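Local coordinates for acetyltransferase, GNAT family (Listeria monocytogenes str. 4b, PDB 2OH1), which probably transfers an acetyl group from acetyl-coenzyme A to a substrate not yet identified, as other members of the GNAT superfamily do, at residues G65-F70 / A80-K85; E96-D101 / F139-C144; K102-H107 / M135-I140; F127-G132 / K174-K179. One frame throughout, in Å; residues are numbered along the deposited sequence.

Contact 1. Residues G65-F70 / A80-K85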
loop_
_atom_site.group_PDB
_atom_site.type_symbol
_atom_site.label_atom_id
_atom_site.label_comp_id
_atom_site.label_asym_id
_atom_site.label_seq_id
_atom_site.Cartn_x
_atom_site.Cartn_y
_atom_site.Cartn_z
ATOM N N GLY A 65 -1.083 -3.680 13.389
ATOM C CA GLY A 65 -0.984 -2.275 13.010
ATOM C C GLY A 65 -0.541 -2.072 11.562
ATOM O O GLY A 65 0.148 -1.075 11.245
ATOM N N GLU A 66 -0.987 -2.975 10.705
ATOM C CA GLU A 66 -0.586 -2.988 9.314
ATOM C C GLU A 66 -1.653 -2.451 8.369
ATOM O O GLU A 66 -1.483 -2.587 7.142
ATOM C CB GLU A 66 -0.161 -4.424 8.934
ATOM C CG GLU A 66 1.190 -4.760 9.542
ATOM C CD GLU A 66 1.724 -6.176 9.308
ATOM O OE1 GLU A 66 0.931 -7.093 9.017
ATOM O OE2 GLU A 66 2.954 -6.392 9.382
ATOM N N VAL A 67 -2.779 -1.948 8.893
ATOM C CA VAL A 67 -3.811 -1.343 8.092
ATOM C C VAL A 67 -3.998 0.099 8.478
ATOM O O VAL A 67 -4.331 0.414 9.631
ATOM C CB VAL A 67 -5.140 -2.062 8.253
ATOM C CG1 VAL A 67 -6.168 -1.450 7.256
ATOM C CG2 VAL A 67 -5.056 -3.562 8.000
ATOM N N ALA A 68 -3.811 1.012 7.554
ATOM C CA ALA A 68 -4.020 2.450 7.796
ATOM C C ALA A 68 -5.241 2.900 7.037
ATOM O O ALA A 68 -5.403 2.522 5.863
ATOM C CB ALA A 68 -2.814 3.235 7.344
ATOM N N LEU A 69 -6.133 3.654 7.690
ATOM C CA LEU A 69 -7.362 4.135 7.133
ATOM C C LEU A 69 -7.290 5.646 6.976
ATOM O O LEU A 69 -6.806 6.346 7.846
ATOM C CB LEU A 69 -8.499 3.806 8.100
ATOM C CG LEU A 69 -8.654 2.297 8.398
ATOM C CD1 LEU A 69 -9.883 2.117 9.372
ATOM C CD2 LEU A 69 -8.761 1.472 7.141
ATOM N N PHE A 70 -7.868 6.131 5.889
ATOM C CA PHE A 70 -7.810 7.558 5.480
ATOM C C PHE A 70 -9.266 7.961 5.307
ATOM O O PHE A 70 -9.956 7.417 4.431
ATOM C CB PHE A 70 -6.990 7.697 4.186
ATOM C CG PHE A 70 -5.581 7.292 4.379
ATOM C CD1 PHE A 70 -5.229 5.946 4.339
ATOM C CD2 PHE A 70 -4.623 8.244 4.668
ATOM C CE1 PHE A 70 -3.909 5.574 4.597
ATOM C CE2 PHE A 70 -3.271 7.842 4.925
ATOM C CZ PHE A 70 -2.954 6.508 4.896
ATOM N N ALA A 80 -7.569 2.983 2.057
ATOM C CA ALA A 80 -6.965 2.083 3.020
ATOM C C ALA A 80 -5.699 1.536 2.444
ATOM O O ALA A 80 -5.645 1.248 1.242
ATOM C CB ALA A 80 -7.944 0.960 3.411
HETATM N N MSE A 81 -4.725 1.332 3.299
HETATM C CA MSE A 81 -3.439 0.854 2.919
HETATM C C MSE A 81 -3.025 -0.334 3.782
HETATM O O MSE A 81 -3.111 -0.256 5.011
HETATM C CB MSE A 81 -2.456 1.959 3.076
HETATM C CG MSE A 81 -1.040 1.597 2.750
HETATM SE SE MSE A 81 0.215 3.064 2.650
HETATM C CE MSE A 81 0.034 3.637 4.428
ATOM N N ILE A 82 -2.567 -1.385 3.108
ATOM C CA ILE A 82 -2.041 -2.594 3.700
ATOM C C ILE A 82 -0.546 -2.541 3.606
ATOM O O ILE A 82 0.099 -2.435 2.534
ATOM C CB ILE A 82 -2.613 -3.877 3.035
ATOM C CG1 ILE A 82 -4.161 -3.831 2.980
ATOM C CG2 ILE A 82 -2.096 -5.099 3.812
ATOM C CD1 ILE A 82 -4.903 -3.412 4.287
ATOM N N ILE A 83 0.060 -2.611 4.753
ATOM C CA ILE A 83 1.476 -2.840 4.713
ATOM C C ILE A 83 1.903 -4.131 5.404
ATOM O O ILE A 83 1.108 -4.824 6.065
ATOM C CB ILE A 83 2.179 -1.722 5.321
ATOM C CG1 ILE A 83 2.124 -1.817 6.837
ATOM C CG2 ILE A 83 1.653 -0.385 4.827
ATOM C CD1 ILE A 83 2.938 -0.621 7.429
ATOM N N ARG A 84 3.162 -4.435 5.261
ATOM C CA ARG A 84 3.740 -5.462 6.070
ATOM C C ARG A 84 4.925 -4.798 6.769
ATOM O O ARG A 84 5.763 -4.173 6.092
ATOM C CB ARG A 84 4.212 -6.624 5.247
ATOM C CG ARG A 84 3.092 -7.418 4.627
ATOM C CD ARG A 84 1.985 -7.811 5.679
ATOM N NE ARG A 84 1.297 -9.011 5.198
ATOM C CZ ARG A 84 1.747 -10.246 5.320
ATOM N NH1 ARG A 84 2.870 -10.516 5.974
ATOM N NH2 ARG A 84 1.069 -11.237 4.788
ATOM N N LYS A 85 4.975 -4.864 8.095
ATOM C CA LYS A 85 6.076 -4.239 8.846
ATOM C C LYS A 85 7.334 -5.105 8.942
ATOM O O LYS A 85 8.362 -4.646 9.407
ATOM C CB LYS A 85 5.581 -3.829 10.213
ATOM C CG LYS A 85 4.633 -2.675 10.189
ATOM C CD LYS A 85 4.439 -2.316 11.636
ATOM C CE LYS A 85 3.196 -1.656 11.945
ATOM N NZ LYS A 85 3.196 -1.590 13.451
HETATM O O HOH W 1 3.831 -8.608 8.593
#

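Contact 2. Residues E96-D101 / F139-C144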
loop_
_atom_site.group_PDB
_atom_site.type_symbol
_atom_site.label_atom_id
_atom_site.label_comp_id
_atom_site.label_asym_id
_atom_site.label_seq_id
_atom_site.Cartn_x
_atom_site.Cartn_y
_atom_site.Cartn_z
ATOM N N GLU A 96 15.515 -11.243 -2.056
ATOM C CA GLU A 96 16.765 -12.034 -1.982
ATOM C C GLU A 96 17.628 -11.475 -0.860
ATOM O O GLU A 96 17.137 -11.342 0.270
ATOM C CB GLU A 96 17.456 -12.096 -3.346
ATOM C CG GLU A 96 16.568 -12.761 -4.392
ATOM C CD GLU A 96 17.270 -13.144 -5.682
ATOM O OE1 GLU A 96 18.367 -12.594 -5.960
ATOM O OE2 GLU A 96 16.712 -14.006 -6.412
ATOM N N ASP A 97 18.888 -11.136 -1.098
ATOM C CA ASP A 97 19.749 -10.801 0.043
ATOM C C ASP A 97 19.479 -9.410 0.623
ATOM O O ASP A 97 20.081 -9.018 1.623
ATOM C CB ASP A 97 21.220 -10.943 -0.345
ATOM C CG ASP A 97 21.588 -12.371 -0.701
ATOM O OD1 ASP A 97 21.227 -13.293 0.069
ATOM O OD2 ASP A 97 22.221 -12.564 -1.760
ATOM N N LEU A 98 18.583 -8.648 0.004
ATOM C CA LEU A 98 18.122 -7.438 0.627
ATOM C C LEU A 98 17.039 -7.706 1.658
ATOM O O LEU A 98 16.766 -6.842 2.456
ATOM C CB LEU A 98 17.638 -6.448 -0.427
ATOM C CG LEU A 98 18.637 -5.891 -1.450
ATOM C CD1 LEU A 98 18.003 -4.717 -2.203
ATOM C CD2 LEU A 98 19.894 -5.485 -0.759
ATOM N N ALA A 99 16.476 -8.917 1.700
ATOM C CA ALA A 99 15.353 -9.196 2.600
ATOM C C ALA A 99 15.740 -9.105 4.087
ATOM O O ALA A 99 14.868 -8.987 4.961
ATOM C CB ALA A 99 14.704 -10.568 2.267
ATOM N N ILE A 100 17.036 -9.153 4.360
ATOM C CA ILE A 100 17.532 -9.090 5.749
ATOM C C ILE A 100 17.547 -7.660 6.311
ATOM O O ILE A 100 17.579 -7.508 7.526
ATOM C CB ILE A 100 18.983 -9.709 5.903
ATOM C CG2 ILE A 100 19.968 -8.954 5.017
ATOM N N ASP A 101 17.501 -6.635 5.437
ATOM C CA ASP A 101 17.330 -5.230 5.869
ATOM C C ASP A 101 15.962 -5.052 6.464
ATOM O O ASP A 101 14.985 -5.678 6.039
ATOM C CB ASP A 101 17.440 -4.240 4.720
ATOM C CG ASP A 101 18.655 -4.454 3.892
ATOM O OD1 ASP A 101 19.603 -5.062 4.439
ATOM O OD2 ASP A 101 18.653 -4.041 2.694
ATOM N N PHE A 139 13.928 1.638 4.999
ATOM C CA PHE A 139 13.360 1.559 3.665
ATOM C C PHE A 139 11.858 1.288 3.695
ATOM O O PHE A 139 11.360 0.555 4.567
ATOM C CB PHE A 139 13.959 0.403 2.863
ATOM C CG PHE A 139 15.461 0.427 2.738
ATOM C CD1 PHE A 139 16.074 1.297 1.860
ATOM C CD2 PHE A 139 16.233 -0.436 3.486
ATOM C CE1 PHE A 139 17.478 1.321 1.748
ATOM C CE2 PHE A 139 17.621 -0.430 3.357
ATOM C CZ PHE A 139 18.223 0.451 2.500
ATOM N N ILE A 140 11.158 1.853 2.717
ATOM C CA ILE A 140 9.827 1.397 2.324
ATOM C C ILE A 140 10.044 0.737 0.954
ATOM O O ILE A 140 10.743 1.301 0.091
ATOM C CB ILE A 140 8.766 2.549 2.123
ATOM C CG1 ILE A 140 8.555 3.427 3.351
ATOM C CG2 ILE A 140 7.396 1.985 1.631
ATOM C CD1 ILE A 140 8.239 2.656 4.632
ATOM N N ARG A 141 9.430 -0.428 0.767
ATOM C CA ARG A 141 9.613 -1.261 -0.425
ATOM C C ARG A 141 8.302 -1.673 -1.006
ATOM O O ARG A 141 7.300 -1.797 -0.301
ATOM C CB ARG A 141 10.449 -2.493 -0.107
ATOM C CG ARG A 141 11.917 -2.093 0.186
ATOM C CD ARG A 141 12.721 -3.289 0.616
ATOM N NE ARG A 141 14.146 -2.971 0.662
ATOM C CZ ARG A 141 15.053 -3.721 1.218
ATOM N NH1 ARG A 141 14.712 -4.818 1.862
ATOM N NH2 ARG A 141 16.323 -3.315 1.186
ATOM N N LEU A 142 8.324 -1.867 -2.308
ATOM C CA LEU A 142 7.158 -2.443 -2.968
ATOM C C LEU A 142 7.575 -3.074 -4.304
ATOM O O LEU A 142 8.692 -2.911 -4.752
ATOM C CB LEU A 142 6.077 -1.410 -3.172
ATOM C CG LEU A 142 6.518 -0.240 -4.049
ATOM C CD1 LEU A 142 6.323 -0.553 -5.554
ATOM C CD2 LEU A 142 5.827 1.037 -3.629
ATOM N N ASP A 143 6.672 -3.889 -4.853
ATOM C CA ASP A 143 6.890 -4.512 -6.162
ATOM C C ASP A 143 5.742 -4.131 -7.108
ATOM O O ASP A 143 4.668 -3.743 -6.675
ATOM C CB ASP A 143 7.070 -6.014 -5.986
ATOM C CG ASP A 143 5.892 -6.725 -5.325
ATOM O OD1 ASP A 143 4.741 -6.637 -5.825
ATOM O OD2 ASP A 143 6.092 -7.487 -4.315
ATOM N N CYS A 144 5.995 -4.199 -8.411
ATOM C CA CYS A 144 5.003 -3.778 -9.417
ATOM C C CYS A 144 5.181 -4.680 -10.606
ATOM O O CYS A 144 6.282 -4.907 -11.019
ATOM C CB CYS A 144 5.237 -2.310 -9.883
ATOM S SG CYS A 144 3.883 -1.645 -10.787
#

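Contact 3. Residues K102-H107 / M135-I140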
loop_
_atom_site.group_PDB
_atom_site.type_symbol
_atom_site.label_atom_id
_atom_site.label_comp_id
_atom_site.label_asym_id
_atom_site.label_seq_id
_atom_site.Cartn_x
_atom_site.Cartn_y
_atom_site.Cartn_z
ATOM N N LYS A 102 15.868 -4.212 7.466
ATOM C CA LYS A 102 14.583 -3.876 8.000
ATOM C C LYS A 102 13.922 -2.961 6.984
ATOM O O LYS A 102 14.524 -2.039 6.457
ATOM C CB LYS A 102 14.701 -3.140 9.318
ATOM C CG LYS A 102 15.548 -3.875 10.368
ATOM C CD LYS A 102 15.029 -5.265 10.626
ATOM C CE LYS A 102 15.802 -5.927 11.775
ATOM N NZ LYS A 102 15.212 -7.266 12.010
ATOM N N ALA A 103 12.652 -3.221 6.733
ATOM C CA ALA A 103 11.896 -2.467 5.759
ATOM C C ALA A 103 10.430 -2.755 5.988
ATOM O O ALA A 103 10.092 -3.786 6.522
ATOM C CB ALA A 103 12.280 -2.860 4.333
ATOM N N TYR A 104 9.591 -1.813 5.583
ATOM C CA TYR A 104 8.175 -2.008 5.431
ATOM C C TYR A 104 7.864 -2.242 3.965
ATOM O O TYR A 104 8.516 -1.661 3.066
ATOM C CB TYR A 104 7.431 -0.769 5.847
ATOM C CG TYR A 104 7.497 -0.417 7.335
ATOM C CD1 TYR A 104 8.018 -1.303 8.299
ATOM C CD2 TYR A 104 6.986 0.817 7.779
ATOM C CE1 TYR A 104 7.984 -0.983 9.666
ATOM C CE2 TYR A 104 7.005 1.141 9.121
ATOM C CZ TYR A 104 7.489 0.251 10.027
ATOM O OH TYR A 104 7.518 0.591 11.366
ATOM N N TYR A 105 6.897 -3.123 3.711
ATOM C CA TYR A 105 6.521 -3.522 2.381
ATOM C C TYR A 105 5.070 -3.090 2.162
ATOM O O TYR A 105 4.190 -3.431 2.924
ATOM C CB TYR A 105 6.670 -5.044 2.174
ATOM C CG TYR A 105 8.116 -5.456 2.257
ATOM C CD1 TYR A 105 8.724 -5.604 3.482
ATOM C CD2 TYR A 105 8.908 -5.572 1.123
ATOM C CE1 TYR A 105 10.110 -5.899 3.588
ATOM C CE2 TYR A 105 10.262 -5.897 1.205
ATOM C CZ TYR A 105 10.868 -6.056 2.416
ATOM O OH TYR A 105 12.222 -6.352 2.495
ATOM N N LEU A 106 4.835 -2.259 1.155
ATOM C CA LEU A 106 3.490 -1.796 0.891
ATOM C C LEU A 106 2.804 -2.769 -0.041
ATOM O O LEU A 106 3.123 -2.762 -1.251
ATOM C CB LEU A 106 3.520 -0.380 0.253
ATOM C CG LEU A 106 4.272 0.708 1.011
ATOM C CD1 LEU A 106 4.029 2.112 0.395
ATOM C CD2 LEU A 106 3.938 0.696 2.482
ATOM N N HIS A 107 1.804 -3.513 0.474
ATOM C CA HIS A 107 1.082 -4.519 -0.268
ATOM C C HIS A 107 -0.109 -4.055 -1.054
ATOM O O HIS A 107 -0.331 -4.554 -2.170
ATOM C CB HIS A 107 0.668 -5.619 0.636
ATOM C CG HIS A 107 1.805 -6.522 1.010
ATOM N ND1 HIS A 107 1.629 -7.864 1.229
ATOM C CD2 HIS A 107 3.132 -6.281 1.185
ATOM C CE1 HIS A 107 2.797 -8.412 1.492
ATOM N NE2 HIS A 107 3.731 -7.490 1.473
HETATM N N MSE A 135 9.930 4.843 13.473
HETATM C CA MSE A 135 10.314 3.550 13.965
HETATM C C MSE A 135 11.719 3.160 13.559
HETATM O O MSE A 135 12.107 1.995 13.728
HETATM C CB MSE A 135 9.274 2.527 13.502
HETATM C CG MSE A 135 7.830 2.874 13.937
HETATM SE SE MSE A 135 7.671 3.105 15.828
HETATM C CE MSE A 135 7.682 5.009 16.007
ATOM N N SER A 136 12.477 4.106 13.004
ATOM C CA SER A 136 13.858 3.858 12.598
ATOM C C SER A 136 14.040 2.729 11.567
ATOM O O SER A 136 14.994 1.968 11.623
ATOM C CB SER A 136 14.757 3.598 13.832
ATOM O OG SER A 136 14.888 4.792 14.576
ATOM N N VAL A 137 13.113 2.605 10.631
ATOM C CA VAL A 137 13.173 1.608 9.596
ATOM C C VAL A 137 13.748 2.292 8.349
ATOM O O VAL A 137 13.309 3.369 7.995
ATOM C CB VAL A 137 11.777 1.041 9.323
ATOM C CG1 VAL A 137 11.763 0.207 8.090
ATOM C CG2 VAL A 137 11.278 0.217 10.524
ATOM N N PRO A 138 14.791 1.726 7.765
ATOM C CA PRO A 138 15.516 2.468 6.716
ATOM C C PRO A 138 14.893 2.530 5.308
ATOM O O PRO A 138 15.292 3.382 4.522
ATOM C CB PRO A 138 16.865 1.739 6.644
ATOM C CG PRO A 138 16.588 0.371 7.141
ATOM C CD PRO A 138 15.508 0.489 8.158
ATOM N N PHE A 139 13.928 1.638 4.999
ATOM C CA PHE A 139 13.360 1.559 3.665
ATOM C C PHE A 139 11.858 1.288 3.695
ATOM O O PHE A 139 11.360 0.555 4.567
ATOM C CB PHE A 139 13.959 0.403 2.863
ATOM C CG PHE A 139 15.461 0.427 2.738
ATOM C CD1 PHE A 139 16.074 1.297 1.860
ATOM C CD2 PHE A 139 16.233 -0.436 3.486
ATOM C CE1 PHE A 139 17.478 1.321 1.748
ATOM C CE2 PHE A 139 17.621 -0.430 3.357
ATOM C CZ PHE A 139 18.223 0.451 2.500
ATOM N N ILE A 140 11.158 1.853 2.717
ATOM C CA ILE A 140 9.827 1.397 2.324
ATOM C C ILE A 140 10.044 0.737 0.954
ATOM O O ILE A 140 10.743 1.301 0.091
ATOM C CB ILE A 140 8.766 2.549 2.123
ATOM C CG1 ILE A 140 8.555 3.427 3.351
ATOM C CG2 ILE A 140 7.396 1.985 1.631
ATOM C CD1 ILE A 140 8.239 2.656 4.632
#

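Contact 4. Residues F127-G132 / K174-K179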
loop_
_atom_site.group_PDB
_atom_site.type_symbol
_atom_site.label_atom_id
_atom_site.label_comp_id
_atom_site.label_asym_id
_atom_site.label_seq_id
_atom_site.Cartn_x
_atom_site.Cartn_y
_atom_site.Cartn_z
ATOM N N PHE A 127 2.545 8.739 4.520
ATOM C CA PHE A 127 2.267 8.359 5.892
ATOM C C PHE A 127 3.120 7.120 6.330
ATOM O O PHE A 127 3.657 7.081 7.435
ATOM C CB PHE A 127 0.746 8.132 6.079
ATOM C CG PHE A 127 0.385 7.638 7.398
ATOM C CD1 PHE A 127 0.271 8.515 8.467
ATOM C CD2 PHE A 127 0.223 6.283 7.621
ATOM C CE1 PHE A 127 -0.056 8.023 9.737
ATOM C CE2 PHE A 127 -0.121 5.796 8.861
ATOM C CZ PHE A 127 -0.254 6.643 9.920
ATOM N N ALA A 128 3.244 6.142 5.442
ATOM C CA ALA A 128 4.065 4.948 5.701
ATOM C C ALA A 128 5.542 5.382 5.905
ATOM O O ALA A 128 6.236 4.818 6.765
ATOM C CB ALA A 128 3.920 3.893 4.562
ATOM N N GLU A 129 6.015 6.296 5.048
ATOM C CA GLU A 129 7.367 6.862 5.153
ATOM C C GLU A 129 7.566 7.462 6.533
ATOM O O GLU A 129 8.549 7.158 7.210
ATOM C CB GLU A 129 7.624 7.899 4.079
ATOM C CG GLU A 129 7.584 7.350 2.643
ATOM C CD GLU A 129 7.686 8.463 1.593
ATOM O OE1 GLU A 129 8.428 9.434 1.819
ATOM O OE2 GLU A 129 7.059 8.320 0.507
ATOM N N LYS A 130 6.616 8.286 6.962
ATOM C CA LYS A 130 6.660 8.911 8.313
ATOM C C LYS A 130 6.667 7.879 9.430
ATOM O O LYS A 130 7.454 8.017 10.355
ATOM C CB LYS A 130 5.524 9.899 8.490
ATOM C CG LYS A 130 5.724 11.150 7.710
ATOM C CD LYS A 130 4.458 12.065 7.719
ATOM C CE LYS A 130 4.834 13.547 7.734
ATOM N N LEU A 131 5.866 6.831 9.324
ATOM C CA LEU A 131 5.847 5.771 10.272
ATOM C C LEU A 131 7.228 5.058 10.330
ATOM O O LEU A 131 7.775 4.799 11.395
ATOM C CB LEU A 131 4.718 4.765 9.970
ATOM C CG LEU A 131 4.638 3.556 10.872
ATOM C CD1 LEU A 131 4.344 4.013 12.313
ATOM C CD2 LEU A 131 3.616 2.527 10.395
ATOM N N GLY A 132 7.798 4.758 9.172
ATOM C CA GLY A 132 9.082 4.076 9.140
ATOM C C GLY A 132 10.158 4.943 9.761
ATOM O O GLY A 132 11.041 4.433 10.470
ATOM N N LYS A 174 12.400 3.138 -1.307
ATOM C CA LYS A 174 12.664 4.507 -0.947
ATOM C C LYS A 174 13.438 4.483 0.365
ATOM O O LYS A 174 12.959 3.949 1.363
ATOM C CB LYS A 174 11.374 5.283 -0.825
ATOM C CG LYS A 174 11.617 6.755 -0.623
ATOM C CD LYS A 174 10.397 7.592 -0.383
ATOM C CE LYS A 174 9.640 7.884 -1.592
ATOM N NZ LYS A 174 8.876 9.170 -1.447
ATOM N N GLU A 175 14.596 5.126 0.403
ATOM C CA GLU A 175 15.349 5.200 1.627
ATOM C C GLU A 175 14.731 6.289 2.497
ATOM O O GLU A 175 14.373 7.375 2.032
ATOM C CB GLU A 175 16.824 5.466 1.326
ATOM C CG GLU A 175 17.756 5.029 2.484
ATOM C CD GLU A 175 19.235 4.835 2.049
ATOM O OE1 GLU A 175 19.582 5.262 0.918
ATOM O OE2 GLU A 175 20.023 4.268 2.857
ATOM N N LEU A 176 14.576 6.018 3.792
ATOM C CA LEU A 176 13.944 6.938 4.699
ATOM C C LEU A 176 14.998 7.616 5.544
ATOM O O LEU A 176 15.622 6.956 6.366
ATOM C CB LEU A 176 13.033 6.178 5.610
ATOM C CG LEU A 176 11.890 5.408 4.921
ATOM C CD1 LEU A 176 10.976 4.663 5.914
ATOM C CD2 LEU A 176 11.081 6.388 4.094
ATOM N N SER A 177 15.093 8.916 5.406
ATOM C CA SER A 177 16.090 9.698 6.144
ATOM C C SER A 177 15.799 9.878 7.606
ATOM O O SER A 177 14.717 10.286 7.997
ATOM C CB SER A 177 16.244 11.090 5.529
ATOM O OG SER A 177 17.354 11.758 6.129
ATOM N N GLN A 178 16.833 9.626 8.416
ATOM C CA GLN A 178 16.809 9.993 9.846
ATOM C C GLN A 178 17.383 11.386 10.137
ATOM O O GLN A 178 17.396 11.789 11.282
ATOM C CB GLN A 178 17.579 8.962 10.664
ATOM C CG GLN A 178 16.871 7.651 10.797
ATOM C CD GLN A 178 15.630 7.739 11.680
ATOM O OE1 GLN A 178 15.688 8.261 12.820
ATOM N NE2 GLN A 178 14.528 7.146 11.221
ATOM N N LYS A 179 17.828 12.112 9.100
ATOM C CA LYS A 179 18.429 13.455 9.258
ATOM C C LYS A 179 17.492 14.351 10.056
ATOM O O LYS A 179 17.938 15.187 10.880
ATOM C CB LYS A 179 18.791 14.092 7.896
ATOM C CG LYS A 179 20.023 13.468 7.187
ATOM O OXT LYS A 179 16.256 14.202 9.943
HETATM O O HOH W 2 8.333 11.641 0.489
#

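Contact 1. Residues G65-F70 / A80-K85
With CG anti to its own carbonyl carbon (chi1 -74°) and the chain extended beyond it, E66 runs past the backbone of I83 and R84 and delivers its carboxylate to the amide of K85. K85 N donates to E66 OE2 over 2.8 Å in a nearly straight bond (174° at the hydrogen), meeting the oxygen from above the carboxylate plane, 39° out of it. The other oxygen, E66 OE1, forms a salt bridge with R61. The aliphatic CD of R84 passes beside OE1, while its guanidinium is turned so that it offers a loose charge attraction and no salt bridge. With K85 N at OE2 and R61 at OE1, rotation of the carboxylate would be limited. Water 1 lies at OE2 and bonds only weakly to R84 NH1.

The backbone of E66 starts the pairing, its O accepting from I83 N at 2.8 Å. A68 and M81 follow as a hydrogen-bonded antiparallel pair, A68 N to M81 O and M81 N to A68 O both 2.9 Å, flanked by the non-hydrogen-bonded pairs V67–I82 and L69–A80. This is the hairpin of strands 67-71 and 77-84 within the mixed GNAT sheet; G65 closes the preceding helix in a Schellman motif.

On one face V67 and I82 lie side by side, V67 CG2 3.7 Å from I82 CD1; R61 packs on both and I58 on V67. On the other, the selenomethionine M81 bends at its last torsion, bringing CE within 4.1 Å of A68 CB and to the edge of the F70 ring, 4.2 Å from CZ; helix 120-134 packs there through M124, F127 and A128.

Contact 2. Residues E96-D101 / F139-C144
The guanidinium of R141 carries its partners at the edge: D101 OD2 lies in its plane, and L98 O sits slightly out of it, tilted by 16°. One face of the F139 ring is approached by R141 NH2, 3.6 Å above the ring plane and offset toward the rim. The D101 carboxylate, turned 48° from the guanidinium plane, presents the anti lone pair of OD2 to R141 NH2 at 2.9 Å, forming a salt bridge. R141 NH1 donates to L98 O, also at 2.9 Å, from well above the carbonyl plane. D101 N reaches the same oxygen from the opposite face, closing the type I turn from L98 to D101, so one carbonyl serves both the turn and the arginine. The arginine gets there with its chain extended from CG to NE, crossing L98 at about a right angle; L98 CB is 3.8 Å from NH2. Further bonds, NE to Q173 and NH1 to Y105, would help fix the guanidinium's orientation. The contact thus ties the surface loop between helix 89-95 and strand 103-111 to strand 139-145, with W95 of that helix against R141 and strands 103-111 and 169-175 on either side of strand 139-145.

Contact 3. Residues K102-H107 / M135-I140
Y104 pairs in parallel with I140, their CA atoms 4.9 Å apart. Y104 N donates to F139 O over 3.1 Å, bent to 158° at the hydrogen and tilted 20° from the carbonyl plane. The same oxygen receives a CA-H...O contact from A103 CA, and I140 CA makes another to Y104 O. Before the strand, the chain of V137 and P138 lies over K102 and A103, P138 CD standing 3.2 Å from K102 O.

Most of the side-chain contact belongs to Y104. V137 crosses its ring at about a right angle: CG1 stands over one face, offset toward the rim, and CG2 is 3.6 Å from Y104 CE1. That CG1 is placed opposite the backbone N (chi1 169°), where it also touches A103 CA. I140 sends CD1 to within 3.7 Å of Y104 CB, while its other branch, CG2, lies against L106 CG; the short 3.4 Å between I140 CG2 and L106 CG is doubtful, because L106 was modelled in two conformers. At the far end of the tyrosine, M135 CB lies 3.4 Å from Y104 OH. A103 CB and F139 CB pack on the other face of the sheet.

Helix 120-134 completes the beta-alpha-beta unit between these strands, ending in a Schellman motif with S136 at C-prime, and its L131 covers Y104. The junction is chiefly apolar, with one conventional hydrogen bond across it, and K102 O is buried without a polar partner in the model.

Contact 4. Residues F127-G132 / K174-K179
K174 NZ is gripped from several directions. It donates to E129 OE2 at 2.8 Å, a salt bridge that meets the oxygen from above the carboxylate plane, 38° out of it, and it also donates to the backbone carbonyl of Y158. Water 2 joins the two charged groups as well, donating to E129 OE1 at 2.6 Å and accepting only a weak bond from NZ at 3.2 Å. Both carboxylate oxygens are thus occupied, and the ammonium, linked to a carboxylate, a carbonyl and a water, is probably well stabilised in its charged form.

The two chains cross at about a right angle. K174 bends at chi3 (-78°), which turns its end over the carboxylate and leaves CD 3.5 Å from E129 CD; E129 is extended beyond CG and reaches out from the helix toward the strand. This ties helix 120-134 to strand 169-175 and the tail beyond it. The helix belongs to the beta-alpha-beta unit of the GNAT fold, and strand 169-175 lies next to strand 139-145, the second strand of that unit.

Two residues after K174, L176 splays its two methyls against the helix. CD2 packs on E129 CB at 3.8 Å, whereas CD1 lies 3.7 Å from E129 O and 3.8 Å from G132 CA. G132 has no side chain, and L176 CD1 rests directly on its CA. I140 of strand 139-145 touches both E129 and L176. Farther along the tail, Q178 NE2 bonds to I133 O near the helix end, and S177 OG accepts from K179 N in an ST turn.

In the fold
All four contacts reach one mixed sheet. Contact 1 meets contact 3 where strands 77-84 and 103-111 adjoin, with R84 N 2.7 Å from Y105 O and I82 O 2.9 Å from H107 N. Contacts 2 and 3 share F139 and I140, their centres 8 Å apart, and R141 N lies 2.8 Å from Y104 O. Contact 4 is equally near contact 3, about 8 Å between centres, and joins it through P138 O and L176 N, 2.8 Å apart. Helix 120-134 also brings contact 4 to contact 1, M81 CE lying 3.9 Å from A128 CB. Contacts 1 and 2 do not touch, their centres being about 17 Å apart.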